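Local coordinates for cellulase (Soil metagenome, PDB 5I2U), which probably hydrolyses the beta-1,4-glycosidic bonds of cellulose as a halotolerant glycoside hydrolase of family 5, at residues L61-L66 with L94-N99; N65-F70 with S285-N290. All blocks are in the same frame, centred on the assembly; numbering follows the deposited sequence.

Contact 1 of 2, residues L61-L66 with L94-N99; sequences LGWHNL and LEIEDN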
ATOM      1  N   LEU A  61      -3.885   2.305  -6.665  1.00 32.18           N
ATOM      2  CA  LEU A  61      -4.895   1.938  -7.658  1.00 31.25           C
ATOM      3  C   LEU A  61      -5.842   1.019  -6.916  1.00 31.55           C
ATOM      4  O   LEU A  61      -5.466   0.424  -5.899  1.00 34.88           O
ATOM      5  CB  LEU A  61      -4.280   1.221  -8.856  1.00 30.27           C
ATOM      6  CG  LEU A  61      -3.189   1.983  -9.619  1.00 33.29           C
ATOM      7  CD1 LEU A  61      -2.593   1.140 -10.732  1.00 34.34           C
ATOM      8  CD2 LEU A  61      -3.723   3.287 -10.199  1.00 35.26           C
ATOM      9  N   GLY A  62      -7.087   0.952  -7.361  1.00 33.57           N
ATOM     10  CA  GLY A  62      -8.047   0.051  -6.739  1.00 32.47           C
ATOM     11  C   GLY A  62      -7.879  -1.359  -7.294  1.00 31.41           C
ATOM     12  O   GLY A  62      -7.106  -1.589  -8.226  1.00 33.58           O
ATOM     13  N   TRP A  63      -8.618  -2.296  -6.713  1.00 30.86           N
ATOM     14  CA  TRP A  63      -8.737  -3.664  -7.223  1.00 29.31           C
ATOM     15  C   TRP A  63      -8.562  -3.671  -8.743  1.00 28.73           C
ATOM     16  O   TRP A  63      -9.369  -3.069  -9.444  1.00 28.35           O
ATOM     17  CB  TRP A  63     -10.123  -4.243  -6.925  1.00 27.58           C
ATOM     18  CG  TRP A  63     -10.530  -4.305  -5.513  1.00 28.02           C
ATOM     19  CD1 TRP A  63     -10.986  -3.278  -4.742  1.00 30.30           C
ATOM     20  CD2 TRP A  63     -10.592  -5.473  -4.692  1.00 29.65           C
ATOM     21  NE1 TRP A  63     -11.283  -3.719  -3.478  1.00 29.54           N
ATOM     22  CE2 TRP A  63     -11.054  -5.067  -3.423  1.00 29.91           C
ATOM     23  CE3 TRP A  63     -10.272  -6.817  -4.897  1.00 31.32           C
ATOM     24  CZ2 TRP A  63     -11.231  -5.960  -2.368  1.00 31.83           C
ATOM     25  CZ3 TRP A  63     -10.424  -7.704  -3.838  1.00 33.68           C
ATOM     26  CH2 TRP A  63     -10.904  -7.268  -2.586  1.00 33.18           C
ATOM     27  N   HIS A  64      -7.508  -4.305  -9.254  1.00 29.38           N
ATOM     28  CA  HIS A  64      -7.273  -4.329 -10.718  1.00 29.84           C
ATOM     29  C   HIS A  64      -8.465  -4.930 -11.476  1.00 29.29           C
ATOM     30  O   HIS A  64      -8.774  -4.505 -12.573  1.00 30.47           O
ATOM     31  CB  HIS A  64      -5.979  -5.096 -11.089  1.00 30.13           C
ATOM     32  CG  HIS A  64      -6.185  -6.568 -11.266  1.00 32.60           C
ATOM     33  ND1 HIS A  64      -6.186  -7.445 -10.209  1.00 31.72           N
ATOM     34  CD2 HIS A  64      -6.445  -7.311 -12.369  1.00 33.52           C
ATOM     35  CE1 HIS A  64      -6.427  -8.666 -10.645  1.00 32.33           C
ATOM     36  NE2 HIS A  64      -6.590  -8.613 -11.953  1.00 33.26           N
ATOM     37  N   ASN A  65      -9.118  -5.924 -10.878  1.00 31.82           N
ATOM     38  CA  ASN A  65     -10.272  -6.579 -11.503  1.00 31.84           C
ATOM     39  C   ASN A  65     -11.558  -5.716 -11.562  1.00 32.10           C
ATOM     40  O   ASN A  65     -12.509  -6.092 -12.265  1.00 29.86           O
ATOM     41  CB  ASN A  65     -10.533  -7.986 -10.924  1.00 32.93           C
ATOM     42  CG  ASN A  65     -10.532  -8.038  -9.396  1.00 35.43           C
ATOM     43  OD1 ASN A  65      -9.759  -7.351  -8.746  1.00 35.26           O
ATOM     44  ND2 ASN A  65     -11.355  -8.918  -8.830  1.00 38.22           N
ATOM     45  N   LEU A  66     -11.556  -4.563 -10.872  1.00 28.40           N
ATOM     46  CA  LEU A  66     -12.647  -3.600 -10.916  1.00 27.61           C
ATOM     47  C   LEU A  66     -12.357  -2.357 -11.741  1.00 26.97           C
ATOM     48  O   LEU A  66     -13.229  -1.873 -12.456  1.00 26.14           O
ATOM     49  CB  LEU A  66     -13.042  -3.194  -9.510  1.00 30.28           C
ATOM     50  CG  LEU A  66     -13.519  -4.324  -8.614  1.00 32.19           C
ATOM     51  CD1 LEU A  66     -14.122  -3.758  -7.348  1.00 33.68           C
ATOM     52  CD2 LEU A  66     -14.532  -5.213  -9.329  1.00 36.62           C
ATOM     53  N   LEU A  94      -7.444 -10.606  -5.333  1.00 30.83           N
ATOM     54  CA  LEU A  94      -7.582 -12.054  -5.168  1.00 30.23           C
ATOM     55  C   LEU A  94      -9.023 -12.468  -4.848  1.00 31.18           C
ATOM     56  O   LEU A  94      -9.264 -13.626  -4.569  1.00 33.24           O
ATOM     57  CB  LEU A  94      -6.613 -12.554  -4.081  1.00 31.83           C
ATOM     58  CG  LEU A  94      -5.193 -12.997  -4.485  1.00 30.86           C
ATOM     59  CD1 LEU A  94      -5.107 -14.380  -5.116  1.00 31.70           C
ATOM     60  CD2 LEU A  94      -4.536 -11.928  -5.352  1.00 29.69           C
ATOM     61  N   GLU A  95      -9.951 -11.509  -4.854  1.00 30.89           N
ATOM     62  CA  GLU A  95     -11.363 -11.728  -4.545  1.00 35.05           C
ATOM     63  C   GLU A  95     -12.154 -10.998  -5.611  1.00 36.16           C
ATOM     64  O   GLU A  95     -11.594 -10.176  -6.336  1.00 36.34           O
ATOM     65  CB  GLU A  95     -11.775 -11.164  -3.156  1.00 33.54           C
ATOM     66  CG  GLU A  95     -10.718 -11.219  -2.065  1.00 34.13           C
ATOM     67  CD  GLU A  95     -10.409 -12.611  -1.539  1.00 35.24           C
ATOM     68  OE1 GLU A  95     -10.832 -13.618  -2.133  1.00 41.57           O
ATOM     69  OE2 GLU A  95      -9.755 -12.693  -0.481  1.00 37.23           O
ATOM     70  N   ILE A  96     -13.455 -11.289  -5.682  1.00 36.72           N
ATOM     71  CA  ILE A  96     -14.366 -10.688  -6.662  1.00 39.98           C
ATOM     72  C   ILE A  96     -14.041 -11.289  -8.045  1.00 39.49           C
ATOM     73  O   ILE A  96     -12.947 -11.818  -8.260  1.00 38.17           O
ATOM     74  CB  ILE A  96     -14.325  -9.120  -6.662  1.00 43.77           C
ATOM     75  CG1 ILE A  96     -14.504  -8.563  -5.235  1.00 45.91           C
ATOM     76  CG2 ILE A  96     -15.402  -8.536  -7.574  1.00 45.10           C
ATOM     77  CD1 ILE A  96     -14.104  -7.107  -5.062  1.00 43.64           C
ATOM     78  N   GLU A  97     -15.035 -11.276  -8.932  1.00 36.97           N
ATOM     79  CA  GLU A  97     -14.949 -11.850 -10.270  1.00 38.73           C
ATOM     80  C   GLU A  97     -13.705 -11.360 -11.007  1.00 38.71           C
ATOM     81  O   GLU A  97     -13.317 -10.200 -10.883  1.00 37.13           O
ATOM     82  CB  GLU A  97     -16.203 -11.471 -11.090  1.00 45.40           C
ATOM     83  CG  GLU A  97     -17.489 -12.236 -10.753  1.00 49.91           C
ATOM     84  CD  GLU A  97     -18.269 -11.688  -9.565  1.00 56.32           C
ATOM     85  OE1 GLU A  97     -17.686 -11.012  -8.693  1.00 59.94           O
ATOM     86  OE2 GLU A  97     -19.488 -11.936  -9.488  1.00 72.05           O
ATOM     87  N   ASP A  98     -13.089 -12.257 -11.770  1.00 37.77           N
ATOM     88  CA  ASP A  98     -11.928 -11.952 -12.633  1.00 34.85           C
ATOM     89  C   ASP A  98     -10.595 -11.667 -11.877  1.00 34.71           C
ATOM     90  O   ASP A  98      -9.660 -11.069 -12.423  1.00 31.32           O
ATOM     91  CB  ASP A  98     -12.290 -10.805 -13.601  1.00 33.05           C
ATOM     92  CG  ASP A  98     -11.721 -10.997 -14.983  1.00 33.35           C
ATOM     93  OD1 ASP A  98     -11.418 -12.155 -15.364  1.00 31.19           O
ATOM     94  OD2 ASP A  98     -11.554  -9.966 -15.691  1.00 34.48           O
ATOM     95  N   ASN A  99     -10.512 -12.139 -10.640  1.00 37.10           N
ATOM     96  CA  ASN A  99      -9.309 -12.030  -9.798  1.00 38.20           C
ATOM     97  C   ASN A  99      -8.139 -12.884 -10.284  1.00 39.14           C
ATOM     98  O   ASN A  99      -8.264 -13.615 -11.264  1.00 36.72           O
ATOM     99  CB  ASN A  99      -9.663 -12.422  -8.364  1.00 38.10           C
ATOM    100  CG  ASN A  99     -10.038 -13.887  -8.244  1.00 41.46           C
ATOM    101  OD1 ASN A  99      -9.189 -14.761  -8.373  1.00 42.32           O
ATOM    102  ND2 ASN A  99     -11.314 -14.163  -8.003  1.00 41.62           N
TER
HETATM  103  O   HOH W   1     -14.668  -7.987 -11.586  1.00 25.29           O
HETATM  104  O   HOH W   2     -12.530  -7.263 -14.990  1.00 32.77           O
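Asn65 and Asp98 bring the two backbones closest, their CA atoms 5.7 Å apart, where the loop after strand 57-61 meets the type II beta turn from Ile96 to Asn99. Both loops leave the C-terminal ends of neighbouring parallel strands of the TIM barrel, the end at which family 5 enzymes carry their active site. The amide of Asn65 does most of the polar work. Its CG sits between the backbone N and the carbonyl carbon (chi1 48°), which sends ND2 across into the curve of 95-99. There ND2 spends both hydrogens on main-chain oxygens: it reaches Glu95 O at 2.8 Å and, along a straighter N-H, Glu97 O at 3.1 Å. Both acceptors lie close to the amide plane, although ND2 stands well above the carbonyl plane of Glu97. With two bonds on one nitrogen, the amide can hardly rotate. The turn is braced from within as well, since Asn99 ND2 donates to Ile96 O at 2.9 Å.

Beside these bonds, Ile96 CD1 sits almost squarely over the six-membered ring of Trp63, 3.7 Å from its centroid, a CH-pi contact. The outer rim of the indole, at CZ3, comes within 3.8 Å of Glu95 CB. The Glu95 chain then bends away at chi2, and its carboxylate is held by the backbone N of His132 and Asn133. The other branch of Ile96, CG2, touches Leu66 CD2, the side chains crossing at about a right angle. His130 meets the Trp63 ring edge-to-face, and Trp284 of strand 281-286 also meets it, the planes at about 80°. Two waters each donate to Asn65 O: one also donates to Asp98 OD2, whose partner OD1 accepts from Asn103 ND2, the other to Glu97 O at 2.7 Å.

Contact 2 of 2, residues N65-F70 with S285-N290; sequences NLWPRF and SVSDKN. With GOL (glycerol), chain F.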
ATOM      1  N   ASN A  65      -9.118  -5.924 -10.878  1.00 31.82           N
ATOM      2  CA  ASN A  65     -10.272  -6.579 -11.503  1.00 31.84           C
ATOM      3  C   ASN A  65     -11.558  -5.716 -11.562  1.00 32.10           C
ATOM      4  O   ASN A  65     -12.509  -6.092 -12.265  1.00 29.86           O
ATOM      5  CB  ASN A  65     -10.533  -7.986 -10.924  1.00 32.93           C
ATOM      6  CG  ASN A  65     -10.532  -8.038  -9.396  1.00 35.43           C
ATOM      7  OD1 ASN A  65      -9.759  -7.351  -8.746  1.00 35.26           O
ATOM      8  ND2 ASN A  65     -11.355  -8.918  -8.830  1.00 38.22           N
ATOM      9  N   LEU A  66     -11.556  -4.563 -10.872  1.00 28.40           N
ATOM     10  CA  LEU A  66     -12.647  -3.600 -10.916  1.00 27.61           C
ATOM     11  C   LEU A  66     -12.357  -2.357 -11.741  1.00 26.97           C
ATOM     12  O   LEU A  66     -13.229  -1.873 -12.456  1.00 26.14           O
ATOM     13  CB  LEU A  66     -13.042  -3.194  -9.510  1.00 30.28           C
ATOM     14  CG  LEU A  66     -13.519  -4.324  -8.614  1.00 32.19           C
ATOM     15  CD1 LEU A  66     -14.122  -3.758  -7.348  1.00 33.68           C
ATOM     16  CD2 LEU A  66     -14.532  -5.213  -9.329  1.00 36.62           C
ATOM     17  N   TRP A  67     -11.145  -1.827 -11.632  1.00 27.54           N
ATOM     18  CA  TRP A  67     -10.755  -0.612 -12.347  1.00 28.46           C
ATOM     19  C   TRP A  67      -9.445  -0.835 -13.094  1.00 27.67           C
ATOM     20  O   TRP A  67      -8.475  -0.105 -12.875  1.00 26.54           O
ATOM     21  CB  TRP A  67     -10.666   0.562 -11.371  1.00 28.44           C
ATOM     22  CG  TRP A  67     -11.938   0.704 -10.615  1.00 29.20           C
ATOM     23  CD1 TRP A  67     -13.129   1.164 -11.097  1.00 27.40           C
ATOM     24  CD2 TRP A  67     -12.180   0.307  -9.271  1.00 26.39           C
ATOM     25  NE1 TRP A  67     -14.081   1.118 -10.127  1.00 25.42           N
ATOM     26  CE2 TRP A  67     -13.528   0.607  -8.986  1.00 26.64           C
ATOM     27  CE3 TRP A  67     -11.385  -0.234  -8.270  1.00 26.85           C
ATOM     28  CZ2 TRP A  67     -14.100   0.377  -7.729  1.00 26.53           C
ATOM     29  CZ3 TRP A  67     -11.952  -0.455  -7.014  1.00 26.94           C
ATOM     30  CH2 TRP A  67     -13.301  -0.168  -6.767  1.00 26.49           C
ATOM     31  N   PRO A  68      -9.437  -1.823 -14.017  1.00 27.63           N
ATOM     32  CA  PRO A  68      -8.231  -2.124 -14.785  1.00 29.62           C
ATOM     33  C   PRO A  68      -7.759  -1.029 -15.736  1.00 30.64           C
ATOM     34  O   PRO A  68      -6.581  -1.023 -16.086  1.00 36.40           O
ATOM     35  CB  PRO A  68      -8.633  -3.344 -15.602  1.00 29.65           C
ATOM     36  CG  PRO A  68     -10.104  -3.167 -15.811  1.00 30.60           C
ATOM     37  CD  PRO A  68     -10.573  -2.652 -14.466  1.00 29.02           C
ATOM     38  N   ARG A  69      -8.632  -0.116 -16.150  1.00 31.61           N
ATOM     39  CA  ARG A  69      -8.252   0.919 -17.116  1.00 30.06           C
ATOM     40  C   ARG A  69      -7.136   1.842 -16.607  1.00 33.45           C
ATOM     41  O   ARG A  69      -6.321   2.337 -17.394  1.00 37.71           O
ATOM     42  CB  ARG A  69      -9.489   1.699 -17.621  1.00 28.76           C
ATOM     43  CG  ARG A  69     -10.057   2.789 -16.730  1.00 30.43           C
ATOM     44  CD  ARG A  69     -11.443   3.225 -17.219  1.00 28.93           C
ATOM     45  NE  ARG A  69     -11.969   4.380 -16.474  1.00 29.84           N
ATOM     46  CZ  ARG A  69     -11.776   5.668 -16.783  1.00 30.52           C
ATOM     47  NH1 ARG A  69     -11.047   6.033 -17.841  1.00 30.87           N
ATOM     48  NH2 ARG A  69     -12.324   6.613 -16.022  1.00 30.43           N
ATOM     49  N   PHE A  70      -7.050   2.022 -15.291  1.00 34.29           N
ATOM     50  CA  PHE A  70      -5.988   2.859 -14.711  1.00 31.61           C
ATOM     51  C   PHE A  70      -4.634   2.164 -14.553  1.00 30.25           C
ATOM     52  O   PHE A  70      -3.653   2.814 -14.184  1.00 31.50           O
ATOM     53  CB  PHE A  70      -6.450   3.425 -13.360  1.00 32.76           C
ATOM     54  CG  PHE A  70      -7.698   4.245 -13.454  1.00 31.07           C
ATOM     55  CD1 PHE A  70      -7.690   5.458 -14.136  1.00 31.87           C
ATOM     56  CD2 PHE A  70      -8.882   3.801 -12.892  1.00 31.22           C
ATOM     57  CE1 PHE A  70      -8.850   6.217 -14.255  1.00 33.60           C
ATOM     58  CE2 PHE A  70     -10.040   4.549 -13.005  1.00 31.73           C
ATOM     59  CZ  PHE A  70     -10.027   5.757 -13.681  1.00 32.65           C
ATOM     60  N   SER A 285      -8.978   5.340  -3.224  1.00 28.64           N
ATOM     61  CA  SER A 285      -8.388   4.641  -4.371  1.00 28.99           C
ATOM     62  C   SER A 285      -8.518   5.472  -5.630  1.00 28.60           C
ATOM     63  O   SER A 285      -9.503   6.233  -5.812  1.00 26.09           O
ATOM     64  CB  SER A 285      -9.069   3.284  -4.632  1.00 27.93           C
ATOM     65  OG  SER A 285     -10.470   3.391  -4.803  1.00 32.29           O
ATOM     66  N   VAL A 286      -7.556   5.256  -6.526  1.00 28.68           N
ATOM     67  CA  VAL A 286      -7.562   5.867  -7.861  1.00 28.03           C
ATOM     68  C   VAL A 286      -8.484   5.002  -8.705  1.00 27.52           C
ATOM     69  O   VAL A 286      -8.060   4.028  -9.330  1.00 31.96           O
ATOM     70  CB  VAL A 286      -6.162   5.932  -8.490  1.00 27.37           C
ATOM     71  CG1 VAL A 286      -6.225   6.586  -9.853  1.00 28.24           C
ATOM     72  CG2 VAL A 286      -5.192   6.682  -7.581  1.00 29.28           C
ATOM     73  N   SER A 287      -9.752   5.367  -8.676  1.00 24.82           N
ATOM     74  CA  SER A 287     -10.838   4.601  -9.274  1.00 25.70           C
ATOM     75  C   SER A 287     -12.035   5.555  -9.463  1.00 26.03           C
ATOM     76  O   SER A 287     -12.008   6.679  -8.956  1.00 25.69           O
ATOM     77  CB  SER A 287     -11.214   3.420  -8.357  1.00 27.24           C
ATOM     78  OG  SER A 287     -11.587   3.835  -7.033  1.00 26.04           O
ATOM     79  N   ASP A 288     -13.075   5.097 -10.160  1.00 26.79           N
ATOM     80  CA  ASP A 288     -14.200   5.949 -10.573  1.00 27.98           C
ATOM     81  C   ASP A 288     -15.601   5.383 -10.304  1.00 29.23           C
ATOM     82  O   ASP A 288     -16.562   5.712 -10.975  1.00 27.80           O
ATOM     83  CB  ASP A 288     -14.046   6.359 -12.048  1.00 30.24           C
ATOM     84  CG  ASP A 288     -13.842   5.182 -12.991  1.00 32.03           C
ATOM     85  OD1 ASP A 288     -13.821   4.021 -12.542  1.00 34.34           O
ATOM     86  OD2 ASP A 288     -13.650   5.428 -14.211  1.00 34.32           O
ATOM     87  N   LYS A 289     -15.716   4.541  -9.291  1.00 32.55           N
ATOM     88  CA  LYS A 289     -17.011   4.048  -8.853  1.00 31.86           C
ATOM     89  C   LYS A 289     -17.755   5.221  -8.200  1.00 31.03           C
ATOM     90  O   LYS A 289     -17.121   6.176  -7.763  1.00 27.33           O
ATOM     91  CB  LYS A 289     -16.782   2.894  -7.880  1.00 32.31           C
ATOM     92  CG  LYS A 289     -18.018   2.226  -7.290  1.00 34.19           C
ATOM     93  CD  LYS A 289     -17.577   0.950  -6.584  1.00 32.49           C
ATOM     94  CE  LYS A 289     -18.661   0.328  -5.716  1.00 34.74           C
ATOM     95  NZ  LYS A 289     -18.143  -0.871  -4.999  1.00 34.09           N
ATOM     96  N   ASN A 290     -19.085   5.160  -8.146  1.00 31.23           N
ATOM     97  CA  ASN A 290     -19.868   6.145  -7.382  0.50 32.23           C
ATOM     98  C   ASN A 290     -19.795   5.892  -5.881  1.00 31.80           C
ATOM     99  O   ASN A 290     -20.798   5.538  -5.235  1.00 35.39           O
ATOM    100  CB  ASN A 290     -21.338   6.192  -7.818  0.50 32.07           C
ATOM    101  CG  ASN A 290     -22.105   7.309  -7.131  0.50 30.74           C
ATOM    102  OD1 ASN A 290     -21.540   8.344  -6.794  0.50 29.89           O
ATOM    103  ND2 ASN A 290     -23.391   7.091  -6.903  0.50 31.68           N
TER
HETATM  104  C1  GOL F 404     -14.509   1.374 -14.616  1.00 46.08           C
HETATM  105  O1  GOL F 404     -13.516   2.414 -14.674  1.00 42.35           O
HETATM  106  C2  GOL F 404     -15.861   2.020 -14.311  1.00 47.14           C
HETATM  107  O2  GOL F 404     -16.724   1.050 -13.697  1.00 45.84           O
HETATM  108  C3  GOL F 404     -16.467   2.649 -15.577  1.00 47.91           C
HETATM  109  O3  GOL F 404     -16.647   1.707 -16.657  1.00 43.00           O
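Trp67 lays its indole against the chain of 285-290, a contact traced here from CB outward. CB is 4.2 Å from Ser287 CB, which then sits over the face of the ring, 3.4 Å from CD2, in a CH-pi contact with the five-membered ring. CG stands anti to the carbonyl carbon (chi1 -54°), putting the indole between Ser287 CB and, over its opposite face, Leu66 CB. CD1 comes to 3.3 Å from Asp288 OD1, and at the far end CZ2 has Lys289 CD at its edge, in the ring plane, and CB close by, both at 3.7 Å. Here the first and last strands of the TIM barrel, 57-61 and 281-286, close the cylinder. Next along, the extended Arg69 side chain brings its guanidinium edge to Asp288 in a salt bridge; NH2 meets OD2 on the anti side, tilted from the carboxylate plane, at a modelled 2.5 Å whose shortness is doubtful, and NE adds a weak bond to the same oxygen. Phe70 CZ lies over one guanidinium face. A glycerol, probably from the crystallisation liquor, spans the pair: its O1 accepts from Arg69 NE and donates to Asp288 OD1 at 2.7 Å.

Overall arrangement
Contacts 1 and 2 start from one loop, the connection between strand 57-61 and helix 73-81, and share Asn65 and Leu66; their centres lie about 9 Å apart. From there the loop meets the chain that follows each of the two strands flanking 57-61 in the barrel: contact 1 joins it to the loop after the second strand, contact 2 to the chain leaving the eighth. Both are partly buried, with a mix of buried and exposed residues. Both pack an aliphatic carbon on an indole face; the polar part differs, a neutral amide with main-chain oxygens and water in contact 1, a charged pair in contact 2. They also touch directly, Gly62 CA lying 3.7 Å from Trp67 CE3.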